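Local coordinates for soluble lytic transglycosylase B3 (Pseudomonas aeruginosa, PDB 5AO7), which probably acts as a peptidoglycan lytic transglycosylase, cleaving glycan strands of the bacterial cell wall, and binds calcium, at residues Y130-D135 with Y241-G246. Residues are numbered along the deposited sequence; the frame is centred on the assembly and turned at random.
Sequences YAVDAD and YLKASG. With NAG (2-acetamido-2-deoxy-beta-D-glucopyranose), chain E.
Val132 lays its two methyl groups over the last turn of helix 231-244: CG1 meets Leu242 CD1 at 3.9 Å, the two side chains crossing near a right angle, while CG2 rests against Lys243 CB, also at 3.9 Å. Lys243 runs past the valine the opposite way, its chain bent at chi2 (62°) and again at chi4 (-60°). The bends bring its CG, CD and CE alongside Tyr130 O and turn NZ back to Tyr130 O in a 3.0 Å hydrogen bond. The ammonium sits well above the carbonyl plane, 53° out of it, with Ala131 CB beside it. The acceptor lies in the final turn of helix 120-130; Ala131, with positive phi, is the first residue to leave helical angles. The Tyr130 side chain packs on Ala236, Ala239 and Asn240 of helix 231-244. On the sugar side, Tyr241 OH accepts a 2.9 Å hydrogen bond from NAG O3; Ser245 OG lies over one face of the tyrosine ring and donates to Tyr241 O. The lysine thus joins two helix C-termini within the lysozyme-like transglycosylase domain: its positive charge meets a carbonyl at the end of helix 120-130, where the helix dipole probably favours the pairing, beside the buried valine-leucine contact.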
ATOM      1  N   TYR A 130       4.517   1.826 -21.536  1.00 19.71           N
ATOM      2  CA  TYR A 130       3.634   2.457 -20.546  1.00 18.53           C
ATOM      3  C   TYR A 130       4.217   3.723 -19.927  1.00 19.55           C
ATOM      4  O   TYR A 130       3.523   4.444 -19.209  1.00 19.95           O
ATOM      5  CB  TYR A 130       3.290   1.457 -19.438  1.00 14.78           C
ATOM      6  CG  TYR A 130       2.430   0.350 -19.970  1.00 16.50           C
ATOM      7  CD1 TYR A 130       1.054   0.508 -20.082  1.00 19.16           C
ATOM      8  CD2 TYR A 130       2.994  -0.836 -20.405  1.00 21.67           C
ATOM      9  CE1 TYR A 130       0.267  -0.505 -20.595  1.00 20.02           C
ATOM     10  CE2 TYR A 130       2.220  -1.839 -20.930  1.00 18.29           C
ATOM     11  CZ  TYR A 130       0.864  -1.676 -21.022  1.00 18.79           C
ATOM     12  OH  TYR A 130       0.106  -2.697 -21.555  1.00 20.79           O
ATOM     13  N   ALA A 131       5.483   3.987 -20.225  1.00 19.45           N
ATOM     14  CA  ALA A 131       6.209   5.115 -19.651  1.00 17.41           C
ATOM     15  C   ALA A 131       6.172   5.034 -18.136  1.00 17.06           C
ATOM     16  O   ALA A 131       5.777   5.992 -17.441  1.00 13.86           O
ATOM     17  CB  ALA A 131       5.644   6.432 -20.133  1.00 19.82           C
ATOM     18  N   VAL A 132       6.592   3.875 -17.639  1.00 13.32           N
ATOM     19  CA  VAL A 132       6.690   3.613 -16.213  1.00 14.21           C
ATOM     20  C   VAL A 132       8.029   2.952 -15.986  1.00 16.18           C
ATOM     21  O   VAL A 132       8.352   1.978 -16.652  1.00 17.35           O
ATOM     22  CB  VAL A 132       5.587   2.676 -15.688  1.00 14.42           C
ATOM     23  CG1 VAL A 132       5.812   2.378 -14.202  1.00 14.48           C
ATOM     24  CG2 VAL A 132       4.190   3.276 -15.912  1.00 14.32           C
ATOM     25  N   ASP A 133       8.782   3.457 -15.022  1.00 14.23           N
ATOM     26  CA  ASP A 133      10.119   2.940 -14.756  1.00 14.68           C
ATOM     27  C   ASP A 133      10.106   1.484 -14.345  1.00 14.61           C
ATOM     28  O   ASP A 133       9.407   1.115 -13.414  1.00 14.10           O
ATOM     29  CB  ASP A 133      10.781   3.774 -13.670  1.00 17.51           C
ATOM     30  CG  ASP A 133      10.963   5.199 -14.096  1.00 23.93           C
ATOM     31  OD1 ASP A 133      11.941   5.471 -14.824  1.00 26.57           O
ATOM     32  OD2 ASP A 133      10.115   6.039 -13.733  1.00 21.26           O
ATOM     33  N   ALA A 134      10.928   0.675 -15.011  1.00 15.41           N
ATOM     34  CA  ALA A 134      10.999  -0.752 -14.712  1.00 17.66           C
ATOM     35  C   ALA A 134      11.313  -1.025 -13.247  1.00 14.57           C
ATOM     36  O   ALA A 134      10.765  -1.958 -12.660  1.00 13.25           O
ATOM     37  CB  ALA A 134      12.042  -1.428 -15.603  1.00 17.08           C
ATOM     38  N   ASP A 135      12.199  -0.223 -12.651  1.00 12.33           N
ATOM     39  CA  ASP A 135      12.582  -0.455 -11.263  1.00 12.48           C
ATOM     40  C   ASP A 135      11.400  -0.320 -10.307  1.00 11.26           C
ATOM     41  O   ASP A 135      11.315  -1.041  -9.307  1.00 13.42           O
ATOM     42  CB  ASP A 135      13.693   0.512 -10.836  1.00 16.08           C
ATOM     43  CG  ASP A 135      15.032   0.207 -11.504  1.00 30.41           C
ATOM     44  OD1 ASP A 135      15.159  -0.867 -12.135  1.00 34.59           O
ATOM     45  OD2 ASP A 135      15.957   1.046 -11.398  1.00 37.66           O
ATOM     46  N   TYR A 241      -1.488   0.102 -14.297  1.00 11.60           N
ATOM     47  CA  TYR A 241      -2.105   0.690 -13.104  1.00 12.84           C
ATOM     48  C   TYR A 241      -1.309   1.880 -12.562  1.00 13.96           C
ATOM     49  O   TYR A 241      -1.877   2.905 -12.181  1.00 13.21           O
ATOM     50  CB  TYR A 241      -2.243  -0.370 -12.011  1.00 13.01           C
ATOM     51  CG  TYR A 241      -3.090   0.074 -10.826  1.00 15.84           C
ATOM     52  CD1 TYR A 241      -4.453   0.286 -10.961  1.00 26.01           C
ATOM     53  CD2 TYR A 241      -2.516   0.310  -9.592  1.00 24.51           C
ATOM     54  CE1 TYR A 241      -5.225   0.700  -9.878  1.00 24.49           C
ATOM     55  CE2 TYR A 241      -3.277   0.713  -8.509  1.00 26.02           C
ATOM     56  CZ  TYR A 241      -4.629   0.901  -8.657  1.00 24.00           C
ATOM     57  OH  TYR A 241      -5.378   1.309  -7.577  1.00 24.75           O
ATOM     58  N   LEU A 242       0.012   1.737 -12.496  1.00 11.67           N
ATOM     59  CA  LEU A 242       0.837   2.879 -12.076  1.00 12.49           C
ATOM     60  C   LEU A 242       0.637   4.081 -12.993  1.00 12.87           C
ATOM     61  O   LEU A 242       0.521   5.224 -12.527  1.00 13.55           O
ATOM     62  CB  LEU A 242       2.310   2.478 -12.055  1.00 12.31           C
ATOM     63  CG  LEU A 242       2.614   1.608 -10.840  1.00 15.38           C
ATOM     64  CD1 LEU A 242       4.070   1.117 -10.914  1.00 15.41           C
ATOM     65  CD2 LEU A 242       2.366   2.379  -9.538  1.00 20.41           C
ATOM     66  N   LYS A 243       0.567   3.819 -14.290  1.00 12.21           N
ATOM     67  CA  LYS A 243       0.426   4.905 -15.259  1.00 11.97           C
ATOM     68  C   LYS A 243      -0.927   5.586 -15.087  1.00 18.71           C
ATOM     69  O   LYS A 243      -1.002   6.812 -15.063  1.00 14.30           O
ATOM     70  CB  LYS A 243       0.579   4.382 -16.683  1.00 12.36           C
ATOM     71  CG  LYS A 243       0.575   5.466 -17.754  1.00 14.71           C
ATOM     72  CD  LYS A 243       1.740   6.435 -17.590  1.00 20.57           C
ATOM     73  CE  LYS A 243       1.747   7.488 -18.710  1.00 25.13           C
ATOM     74  NZ  LYS A 243       1.863   6.857 -20.058  1.00 30.52           N
ATOM     75  N   ALA A 244      -1.980   4.784 -14.965  1.00 12.51           N
ATOM     76  CA  ALA A 244      -3.322   5.303 -14.690  1.00 12.61           C
ATOM     77  C   ALA A 244      -3.347   6.127 -13.402  1.00 16.30           C
ATOM     78  O   ALA A 244      -4.142   7.066 -13.269  1.00 19.55           O
ATOM     79  CB  ALA A 244      -4.326   4.156 -14.597  1.00 14.84           C
ATOM     80  N   SER A 245      -2.482   5.770 -12.452  1.00 13.00           N
ATOM     81  CA  SER A 245      -2.415   6.461 -11.162  1.00 16.98           C
ATOM     82  C   SER A 245      -1.506   7.682 -11.177  1.00 18.87           C
ATOM     83  O   SER A 245      -1.296   8.316 -10.137  1.00 21.45           O
ATOM     84  CB  SER A 245      -1.953   5.495 -10.069  1.00 19.66           C
ATOM     85  OG  SER A 245      -2.845   4.395  -9.930  1.00 18.97           O
ATOM     86  N   GLY A 246      -0.961   8.004 -12.345  1.00 17.24           N
ATOM     87  CA  GLY A 246      -0.311   9.284 -12.560  1.00 21.98           C
ATOM     88  C   GLY A 246       1.203   9.233 -12.656  1.00 19.63           C
ATOM     89  O   GLY A 246       1.862  10.267 -12.633  1.00 19.93           O
TER
HETATM   90  C1  NAG E1424      -6.673  -1.809  -2.923  0.71 29.52           C
HETATM   91  C2  NAG E1424      -6.423  -1.691  -4.448  0.71 31.97           C
HETATM   92  C3  NAG E1424      -6.986  -0.432  -5.163  0.71 33.92           C
HETATM   93  C4  NAG E1424      -8.370  -0.189  -4.666  0.71 34.93           C
HETATM   94  C5  NAG E1424      -8.240   0.024  -3.176  0.71 37.48           C
HETATM   95  C6  NAG E1424      -9.431   0.790  -2.656  0.71 42.90           C
HETATM   96  C7  NAG E1424      -4.816  -2.960  -5.838  0.71 28.77           C
HETATM   97  C8  NAG E1424      -3.386  -3.191  -6.125  0.71 10.07           C
HETATM   98  N2  NAG E1424      -5.077  -2.057  -4.890  0.71 31.72           N
HETATM   99  O1  NAG E1424      -6.485  -3.169  -2.657  0.71 34.18           O
HETATM  100  O3  NAG E1424      -6.965  -0.897  -6.492  0.71 31.45           O
HETATM  101  O4  NAG E1424      -8.811   0.951  -5.343  0.71 39.68           O
HETATM  102  O5  NAG E1424      -8.000  -1.301  -2.642  0.71 36.91           O
HETATM  103  O6  NAG E1424      -9.176   1.296  -1.356  0.71 42.90           O
HETATM  104  O7  NAG E1424      -5.692  -3.568  -6.435  0.71 26.43           O